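Local coordinates for protein 2-oxo-1,2-dihydroquinoline 8-monooxygenase, oxygenase component (Pseudomonas putida, PDB 1Z02) that probably serves as the terminal oxygenase that hydroxylates 2-oxoquinoline at position 8, using a Rieske [2Fe-2S] cluster and a mononuclear iron, at residues Phe78-Gln83 against Thr134-Tyr139; Gly261-Leu266 against His291-Val296. All coordinates share one frame; numbering follows the deposited sequence.

Interaction 1 of 2, residues Phe78-Gln83 against Thr134-Tyr139; sequences FALKDQ and TGVTTY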
ATOM      1  N   PHE A  78     -15.877 -15.351  26.808  1.00 14.08           N
ATOM      2  CA  PHE A  78     -16.034 -13.932  27.118  1.00 13.49           C
ATOM      3  C   PHE A  78     -15.409 -13.107  26.007  1.00 12.45           C
ATOM      4  O   PHE A  78     -14.453 -13.542  25.366  1.00 11.66           O
ATOM      5  CB  PHE A  78     -15.359 -13.581  28.451  1.00 14.68           C
ATOM      6  CG  PHE A  78     -15.978 -14.263  29.637  1.00 16.26           C
ATOM      7  CD1 PHE A  78     -15.646 -15.576  29.954  1.00 17.93           C
ATOM      8  CD2 PHE A  78     -16.930 -13.606  30.410  1.00 18.14           C
ATOM      9  CE1 PHE A  78     -16.255 -16.226  31.023  1.00 18.78           C
ATOM     10  CE2 PHE A  78     -17.548 -14.249  31.481  1.00 18.58           C
ATOM     11  CZ  PHE A  78     -17.208 -15.562  31.787  1.00 17.99           C
ATOM     12  N   ALA A  79     -15.944 -11.915  25.778  1.00 12.24           N
ATOM     13  CA  ALA A  79     -15.406 -11.042  24.738  1.00 11.52           C
ATOM     14  C   ALA A  79     -15.210  -9.632  25.292  1.00 11.23           C
ATOM     15  O   ALA A  79     -16.089  -9.110  25.975  1.00 11.00           O
ATOM     16  CB  ALA A  79     -16.351 -11.018  23.547  1.00  9.89           C
ATOM     17  N   LEU A  80     -14.048  -9.039  25.004  1.00 10.60           N
ATOM     18  CA  LEU A  80     -13.694  -7.685  25.435  1.00  9.79           C
ATOM     19  C   LEU A  80     -13.053  -6.979  24.242  1.00  9.85           C
ATOM     20  O   LEU A  80     -12.768  -7.609  23.214  1.00 10.23           O
ATOM     21  CB  LEU A  80     -12.682  -7.711  26.590  1.00 12.27           C
ATOM     22  CG  LEU A  80     -13.072  -8.247  27.967  1.00 14.54           C
ATOM     23  CD1 LEU A  80     -13.309  -9.740  27.887  1.00 18.82           C
ATOM     24  CD2 LEU A  80     -11.952  -7.947  28.968  1.00 15.08           C
ATOM     25  N   LYS A  81     -12.834  -5.674  24.367  1.00  7.93           N
ATOM     26  CA  LYS A  81     -12.209  -4.941  23.280  1.00  9.50           C
ATOM     27  C   LYS A  81     -10.727  -5.273  23.296  1.00  8.05           C
ATOM     28  O   LYS A  81     -10.075  -5.172  24.334  1.00  8.14           O
ATOM     29  CB  LYS A  81     -12.396  -3.437  23.442  1.00 10.52           C
ATOM     30  CG  LYS A  81     -11.839  -2.655  22.266  1.00  9.48           C
ATOM     31  CD  LYS A  81     -11.955  -1.153  22.500  1.00 10.55           C
ATOM     32  CE  LYS A  81     -13.405  -0.676  22.469  1.00  9.64           C
ATOM     33  NZ  LYS A  81     -13.484   0.809  22.619  1.00  7.95           N
ATOM     34  N   ASP A  82     -10.204  -5.671  22.141  1.00  9.39           N
ATOM     35  CA  ASP A  82      -8.800  -6.053  22.012  1.00  8.79           C
ATOM     36  C   ASP A  82      -7.916  -4.808  21.937  1.00  9.05           C
ATOM     37  O   ASP A  82      -7.250  -4.559  20.918  1.00  8.62           O
ATOM     38  CB  ASP A  82      -8.620  -6.909  20.753  1.00  7.56           C
ATOM     39  CG  ASP A  82      -7.329  -7.712  20.766  1.00  7.67           C
ATOM     40  OD1 ASP A  82      -6.999  -8.289  19.712  1.00  7.49           O
ATOM     41  OD2 ASP A  82      -6.659  -7.765  21.827  1.00  6.31           O
ATOM     42  N   GLN A  83      -7.901  -4.039  23.022  1.00  6.93           N
ATOM     43  CA  GLN A  83      -7.116  -2.802  23.089  1.00  5.72           C
ATOM     44  C   GLN A  83      -6.846  -2.401  24.534  1.00  6.31           C
ATOM     45  O   GLN A  83      -7.759  -2.037  25.268  1.00  6.30           O
ATOM     46  CB  GLN A  83      -7.856  -1.653  22.396  1.00  5.59           C
ATOM     47  CG  GLN A  83      -7.099  -0.321  22.436  1.00  8.99           C
ATOM     48  CD  GLN A  83      -7.979   0.861  22.062  1.00 11.91           C
ATOM     49  OE1 GLN A  83      -8.917   1.214  22.790  1.00 14.91           O
ATOM     50  NE2 GLN A  83      -7.687   1.477  20.920  1.00 10.13           N
ATOM     51  N   THR A 134     -11.650   2.690  35.666  1.00 11.89           N
ATOM     52  CA  THR A 134     -12.025   2.501  34.273  1.00 12.32           C
ATOM     53  C   THR A 134     -11.861   1.032  33.858  1.00 11.63           C
ATOM     54  O   THR A 134     -11.564   0.163  34.681  1.00 11.30           O
ATOM     55  CB  THR A 134     -11.174   3.421  33.341  1.00 13.37           C
ATOM     56  OG1 THR A 134     -11.617   3.285  31.986  1.00 14.98           O
ATOM     57  CG2 THR A 134      -9.693   3.067  33.433  1.00 14.79           C
ATOM     58  N   GLY A 135     -12.072   0.762  32.578  1.00 11.43           N
ATOM     59  CA  GLY A 135     -11.939  -0.592  32.072  1.00 10.31           C
ATOM     60  C   GLY A 135     -12.186  -0.609  30.577  1.00 10.83           C
ATOM     61  O   GLY A 135     -12.378   0.445  29.958  1.00 10.54           O
ATOM     62  N   VAL A 136     -12.170  -1.797  29.981  1.00  9.71           N
ATOM     63  CA  VAL A 136     -12.412  -1.924  28.547  1.00 10.63           C
ATOM     64  C   VAL A 136     -13.839  -2.376  28.284  1.00 12.43           C
ATOM     65  O   VAL A 136     -14.499  -2.937  29.162  1.00 12.48           O
ATOM     66  CB  VAL A 136     -11.447  -2.929  27.881  1.00 10.29           C
ATOM     67  CG1 VAL A 136     -10.023  -2.401  27.942  1.00 10.82           C
ATOM     68  CG2 VAL A 136     -11.538  -4.279  28.570  1.00  6.69           C
ATOM     69  N   THR A 137     -14.314  -2.123  27.071  1.00 12.58           N
ATOM     70  CA  THR A 137     -15.670  -2.494  26.694  1.00 12.88           C
ATOM     71  C   THR A 137     -15.881  -4.012  26.703  1.00 13.40           C
ATOM     72  O   THR A 137     -14.972  -4.780  26.367  1.00 11.47           O
ATOM     73  CB  THR A 137     -16.005  -1.970  25.274  1.00 12.91           C
ATOM     74  OG1 THR A 137     -15.716  -0.567  25.201  1.00 13.23           O
ATOM     75  CG2 THR A 137     -17.492  -2.186  24.952  1.00 15.58           C
ATOM     76  N   THR A 138     -17.077  -4.439  27.095  1.00 12.50           N
ATOM     77  CA  THR A 138     -17.416  -5.857  27.091  1.00 13.43           C
ATOM     78  C   THR A 138     -18.410  -6.090  25.966  1.00 12.56           C
ATOM     79  O   THR A 138     -19.208  -5.214  25.648  1.00 13.78           O
ATOM     80  CB  THR A 138     -18.104  -6.320  28.407  1.00 13.08           C
ATOM     81  OG1 THR A 138     -19.356  -5.642  28.555  1.00 15.14           O
ATOM     82  CG2 THR A 138     -17.224  -6.041  29.613  1.00 12.46           C
ATOM     83  N   TYR A 139     -18.365  -7.269  25.361  1.00 12.78           N
ATOM     84  CA  TYR A 139     -19.293  -7.597  24.287  1.00 12.54           C
ATOM     85  C   TYR A 139     -20.049  -8.875  24.631  1.00 13.40           C
ATOM     86  O   TYR A 139     -19.450  -9.930  24.842  1.00 12.95           O
ATOM     87  CB  TYR A 139     -18.542  -7.754  22.965  1.00 13.13           C
ATOM     88  CG  TYR A 139     -17.767  -6.514  22.600  1.00 12.78           C
ATOM     89  CD1 TYR A 139     -16.415  -6.399  22.904  1.00 13.18           C
ATOM     90  CD2 TYR A 139     -18.409  -5.416  22.033  1.00 11.15           C
ATOM     91  CE1 TYR A 139     -15.726  -5.218  22.658  1.00 12.39           C
ATOM     92  CE2 TYR A 139     -17.728  -4.231  21.787  1.00  9.41           C
ATOM     93  CZ  TYR A 139     -16.387  -4.143  22.103  1.00 11.06           C
ATOM     94  OH  TYR A 139     -15.713  -2.968  21.863  1.00 10.42           O
TER
HETATM   95  O   HOH W   1     -18.556 -11.533  26.995  1.00 15.76           O
HETATM   96  O   HOH W   2     -12.490  -0.017  25.670  1.00  9.23           O
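Tyr-139 lies along the backbone of Leu-80 and Lys-81 and makes the dense half of this contact. Its ring turns an edge to the peptide, with CE1 3.4 Å from Lys-81 N, while its OH meets the aliphatic part of lysine, 3.3 Å from Lys-81 CE. The lysine chain leaves its backbone extended and bends at chi3 (-69°), which carries CE alongside the phenol oxygen. Two backbone bonds fix the register. Tyr-139 N reaches Ala-79 O at 3.0 Å, almost straight at the hydrogen (169°) but from above the carbonyl plane; Lys-81 N reaches Thr-137 O at 3.1 Å with a more bent geometry (138°). Together they define a single beta bridge, Leu-80 with Thr-138, by which the loop before strand 141-144 docks on strand 76-81, an outermost strand of a three-stranded antiparallel sheet in the Rieske domain. On another side of the strand, Leu-80 CD2 meets Val-136 CG2 at 3.7 Å, the two side chains crossing at about a right angle and both touching Phe-112. Next to this packing a water bridges two buried residues, accepting from Ala-79 N at 2.9 Å and donating to Tyr-139 O at 2.8 Å.

The looser side lies at Lys-81 and Thr-137, both partly exposed. A second water accepts from Thr-137 N at 3.1 Å and, weakly, from Lys-81 NZ. The stronger partner of that ammonium is Asp-155, whose OD2 also bonds Thr-137 OG1. One carboxylate oxygen thus serves the polar ends of both segments, while the packed side rests mostly on Tyr-139, Ala-79, Leu-80 and Val-136.

Interaction 2 of 2, residues Gly261-Leu266 against His291-Val296; sequences GMMQWL and HYRTSV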
ATOM      1  N   GLY A 261     -36.335  -7.754   8.337  1.00 17.45           N
ATOM      2  CA  GLY A 261     -35.822  -8.109   7.033  1.00 17.67           C
ATOM      3  C   GLY A 261     -36.894  -8.303   5.984  1.00 17.82           C
ATOM      4  O   GLY A 261     -37.984  -7.744   6.082  1.00 17.26           O
ATOM      5  N   MET A 262     -36.585  -9.108   4.975  1.00 18.22           N
ATOM      6  CA  MET A 262     -37.521  -9.362   3.890  1.00 18.35           C
ATOM      7  C   MET A 262     -37.463 -10.815   3.448  1.00 20.25           C
ATOM      8  O   MET A 262     -36.401 -11.444   3.458  1.00 19.70           O
ATOM      9  CB  MET A 262     -37.200  -8.464   2.693  1.00 18.84           C
ATOM     10  CG  MET A 262     -35.805  -8.682   2.133  1.00 20.31           C
ATOM     11  SD  MET A 262     -35.337  -7.506   0.861  1.00 19.60           S
ATOM     12  CE  MET A 262     -35.146  -8.538  -0.545  1.00 22.81           C
ATOM     13  N   MET A 263     -38.625 -11.337   3.073  1.00 20.25           N
ATOM     14  CA  MET A 263     -38.766 -12.705   2.594  1.00 20.50           C
ATOM     15  C   MET A 263     -39.178 -12.623   1.131  1.00 21.22           C
ATOM     16  O   MET A 263     -40.165 -11.973   0.799  1.00 21.47           O
ATOM     17  CB  MET A 263     -39.853 -13.439   3.389  1.00 21.49           C
ATOM     18  CG  MET A 263     -40.270 -14.782   2.805  1.00 21.40           C
ATOM     19  SD  MET A 263     -39.184 -16.108   3.309  1.00 22.58           S
ATOM     20  CE  MET A 263     -37.942 -15.877   2.384  1.00 19.06           C
ATOM     21  N   GLN A 264     -38.419 -13.276   0.259  1.00 21.02           N
ATOM     22  CA  GLN A 264     -38.737 -13.268  -1.161  1.00 21.69           C
ATOM     23  C   GLN A 264     -39.611 -14.472  -1.505  1.00 22.81           C
ATOM     24  O   GLN A 264     -39.236 -15.621  -1.247  1.00 22.63           O
ATOM     25  CB  GLN A 264     -37.447 -13.276  -1.975  1.00 20.26           C
ATOM     26  CG  GLN A 264     -36.521 -12.119  -1.632  1.00 19.84           C
ATOM     27  CD  GLN A 264     -35.373 -11.989  -2.590  1.00 20.37           C
ATOM     28  OE1 GLN A 264     -34.474 -12.830  -2.630  1.00 21.12           O
ATOM     29  NE2 GLN A 264     -35.402 -10.936  -3.389  1.00 17.91           N
ATOM     30  N   TRP A 265     -40.782 -14.194  -2.078  1.00 23.57           N
ATOM     31  CA  TRP A 265     -41.729 -15.246  -2.440  1.00 24.19           C
ATOM     32  C   TRP A 265     -41.282 -16.014  -3.681  1.00 25.61           C
ATOM     33  O   TRP A 265     -41.889 -15.901  -4.748  1.00 26.35           O
ATOM     34  CB  TRP A 265     -43.131 -14.660  -2.670  1.00 22.03           C
ATOM     35  CG  TRP A 265     -43.706 -13.928  -1.498  1.00 20.80           C
ATOM     36  CD1 TRP A 265     -43.953 -12.592  -1.416  1.00 20.59           C
ATOM     37  CD2 TRP A 265     -44.135 -14.491  -0.256  1.00 21.63           C
ATOM     38  NE1 TRP A 265     -44.514 -12.285  -0.201  1.00 20.30           N
ATOM     39  CE2 TRP A 265     -44.639 -13.436   0.532  1.00 21.82           C
ATOM     40  CE3 TRP A 265     -44.149 -15.790   0.272  1.00 22.48           C
ATOM     41  CZ2 TRP A 265     -45.151 -13.633   1.825  1.00 23.33           C
ATOM     42  CZ3 TRP A 265     -44.661 -15.988   1.560  1.00 24.49           C
ATOM     43  CH2 TRP A 265     -45.155 -14.913   2.317  1.00 24.02           C
ATOM     44  N   LEU A 266     -40.211 -16.789  -3.539  1.00 24.60           N
ATOM     45  CA  LEU A 266     -39.704 -17.569  -4.654  1.00 25.00           C
ATOM     46  C   LEU A 266     -40.578 -18.790  -4.889  1.00 26.45           C
ATOM     47  O   LEU A 266     -41.178 -19.335  -3.959  1.00 24.72           O
ATOM     48  CB  LEU A 266     -38.256 -18.002  -4.400  1.00 22.42           C
ATOM     49  CG  LEU A 266     -37.227 -16.882  -4.249  1.00 20.90           C
ATOM     50  CD1 LEU A 266     -35.843 -17.492  -4.296  1.00 22.54           C
ATOM     51  CD2 LEU A 266     -37.388 -15.864  -5.372  1.00 21.11           C
ATOM     52  N   HIS A 291     -35.910 -26.564  -5.625  1.00 34.42           N
ATOM     53  CA  HIS A 291     -36.796 -25.624  -4.961  1.00 31.08           C
ATOM     54  C   HIS A 291     -36.029 -25.062  -3.771  1.00 28.29           C
ATOM     55  O   HIS A 291     -35.454 -25.817  -2.980  1.00 26.67           O
ATOM     56  CB  HIS A 291     -38.079 -26.308  -4.483  1.00 33.63           C
ATOM     57  CG  HIS A 291     -38.974 -26.762  -5.593  1.00 34.63           C
ATOM     58  ND1 HIS A 291     -39.217 -25.996  -6.715  1.00 35.91           N
ATOM     59  CD2 HIS A 291     -39.698 -27.893  -5.749  1.00 35.86           C
ATOM     60  CE1 HIS A 291     -40.048 -26.638  -7.513  1.00 36.59           C
ATOM     61  NE2 HIS A 291     -40.358 -27.794  -6.949  1.00 37.52           N
ATOM     62  N   TYR A 292     -36.027 -23.737  -3.653  1.00 25.09           N
ATOM     63  CA  TYR A 292     -35.320 -23.045  -2.578  1.00 22.38           C
ATOM     64  C   TYR A 292     -35.901 -21.642  -2.433  1.00 20.90           C
ATOM     65  O   TYR A 292     -36.564 -21.145  -3.337  1.00 19.33           O
ATOM     66  CB  TYR A 292     -33.832 -22.943  -2.923  1.00 20.26           C
ATOM     67  CG  TYR A 292     -33.581 -22.090  -4.147  1.00 18.48           C
ATOM     68  CD1 TYR A 292     -33.464 -20.701  -4.047  1.00 17.91           C
ATOM     69  CD2 TYR A 292     -33.507 -22.665  -5.414  1.00 16.20           C
ATOM     70  CE1 TYR A 292     -33.282 -19.912  -5.183  1.00 17.50           C
ATOM     71  CE2 TYR A 292     -33.322 -21.881  -6.554  1.00 17.14           C
ATOM     72  CZ  TYR A 292     -33.210 -20.512  -6.430  1.00 16.80           C
ATOM     73  OH  TYR A 292     -33.011 -19.740  -7.546  1.00 16.76           O
ATOM     74  N   ARG A 293     -35.646 -21.009  -1.295  1.00 18.44           N
ATOM     75  CA  ARG A 293     -36.141 -19.660  -1.051  1.00 17.88           C
ATOM     76  C   ARG A 293     -35.116 -18.851  -0.255  1.00 16.78           C
ATOM     77  O   ARG A 293     -34.529 -19.344   0.704  1.00 16.83           O
ATOM     78  CB  ARG A 293     -37.472 -19.728  -0.296  1.00 16.77           C
ATOM     79  CG  ARG A 293     -38.170 -18.396  -0.137  1.00 17.36           C
ATOM     80  CD  ARG A 293     -39.612 -18.594   0.290  1.00 16.55           C
ATOM     81  NE  ARG A 293     -39.727 -19.204   1.610  1.00 16.81           N
ATOM     82  CZ  ARG A 293     -40.885 -19.514   2.185  1.00 18.73           C
ATOM     83  NH1 ARG A 293     -40.906 -20.063   3.395  1.00 19.59           N
ATOM     84  NH2 ARG A 293     -42.026 -19.281   1.549  1.00 18.05           N
ATOM     85  N   THR A 294     -34.904 -17.606  -0.663  1.00 17.94           N
ATOM     86  CA  THR A 294     -33.951 -16.734   0.007  1.00 16.81           C
ATOM     87  C   THR A 294     -34.604 -15.553   0.708  1.00 16.24           C
ATOM     88  O   THR A 294     -35.601 -14.998   0.243  1.00 15.49           O
ATOM     89  CB  THR A 294     -32.917 -16.165  -0.990  1.00 17.54           C
ATOM     90  OG1 THR A 294     -33.602 -15.590  -2.112  1.00 15.11           O
ATOM     91  CG2 THR A 294     -31.986 -17.255  -1.462  1.00 18.44           C
ATOM     92  N   SER A 295     -34.017 -15.177   1.834  1.00 16.99           N
ATOM     93  CA  SER A 295     -34.489 -14.045   2.617  1.00 15.41           C
ATOM     94  C   SER A 295     -33.259 -13.412   3.263  1.00 14.75           C
ATOM     95  O   SER A 295     -32.211 -14.052   3.375  1.00 14.13           O
ATOM     96  CB  SER A 295     -35.477 -14.509   3.696  1.00 15.28           C
ATOM     97  OG  SER A 295     -34.923 -15.518   4.525  1.00 15.15           O
ATOM     98  N   VAL A 296     -33.382 -12.155   3.675  1.00 13.95           N
ATOM     99  CA  VAL A 296     -32.271 -11.461   4.310  1.00 13.67           C
ATOM    100  C   VAL A 296     -32.768 -10.563   5.444  1.00 13.49           C
ATOM    101  O   VAL A 296     -33.774  -9.869   5.312  1.00 14.91           O
ATOM    102  CB  VAL A 296     -31.462 -10.627   3.263  1.00 13.05           C
ATOM    103  CG1 VAL A 296     -32.361  -9.590   2.616  1.00 15.61           C
ATOM    104  CG2 VAL A 296     -30.244  -9.961   3.936  1.00  8.87           C
TER
HETATM  105  O   HOH W   3     -42.498 -18.569  -1.298  1.00 20.93           O
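Arg-293 crosses the side chain of Met-263 at about a right angle, so that Met-263 SD lies over one face of the guanidinium, 3.6 Å from Arg-293 NE. Arg-293 CG stands anti to the backbone N (chi1 -173°) and packs 3.2 Å from Gln-264 O; a bend at chi3 (64°) then turns the head group past the sulfur. A water in the guanidinium plane accepts from Arg-293 NH2 at 3.0 Å and donates to Leu-266 O at 3.1 Å. Outside the two segments the head is gripped by Glu-305 in a salt bridge and by the carbonyls of Phe-180 and Pro-181. A leucine here would probably leave Glu-305 without its charge partner and that water without its donor.

Leu-266 fills the end where strand pairing runs out, after an inverse gamma turn centred on Trp-265. Leu-266 CD1 sits in the corner formed by Tyr-292 CE1, at 3.6 Å, and Thr-294 OG1. Tyr-292 O and Thr-294 N are buried there without a partner in the model. The strands 261-264 and 293-296 run antiparallel, 168° between their directions, inside the seven-stranded sheet of the Bet v 1-like catalytic domain; the side chain of Tyr-292 is about 9 Å from the bound Fe(III) ion.

Val-296 marks the regular end. It forms a hydrogen-bonded pair with Met-262, the two backbones exchanging N-H...O bonds in both directions, with Met-262 N 2.9 Å from Val-296 O. On the face of the sheet that carries both side chains, Val-296 CG1 meets Met-262 CG at 3.6 Å, and Trp-397 of helix 392-404 touches both.

How the interactions relate
The two interactions share no strand or sheet: interaction 1 belongs to the Rieske domain and interaction 2 to the catalytic domain, on opposite sides of the chain's centre, with their own centres 37 Å apart. Nearest atoms remain about 22 Å from each other, so neither contact touches the other. Interaction 1 is partly buried and borders a neighbouring subunit, whose Phe-375 packs on Gln-83; interaction 2 is deeper in the fold, with nine of eleven touching residues buried, and no other chain reaches it. Their chemistry differs accordingly: the loop docked on an outermost strand relies on bridging waters and a shared Asp-155 carboxylate, whereas the paired inner strands combine mainly apolar and methionine packing with one salt-bridged arginine.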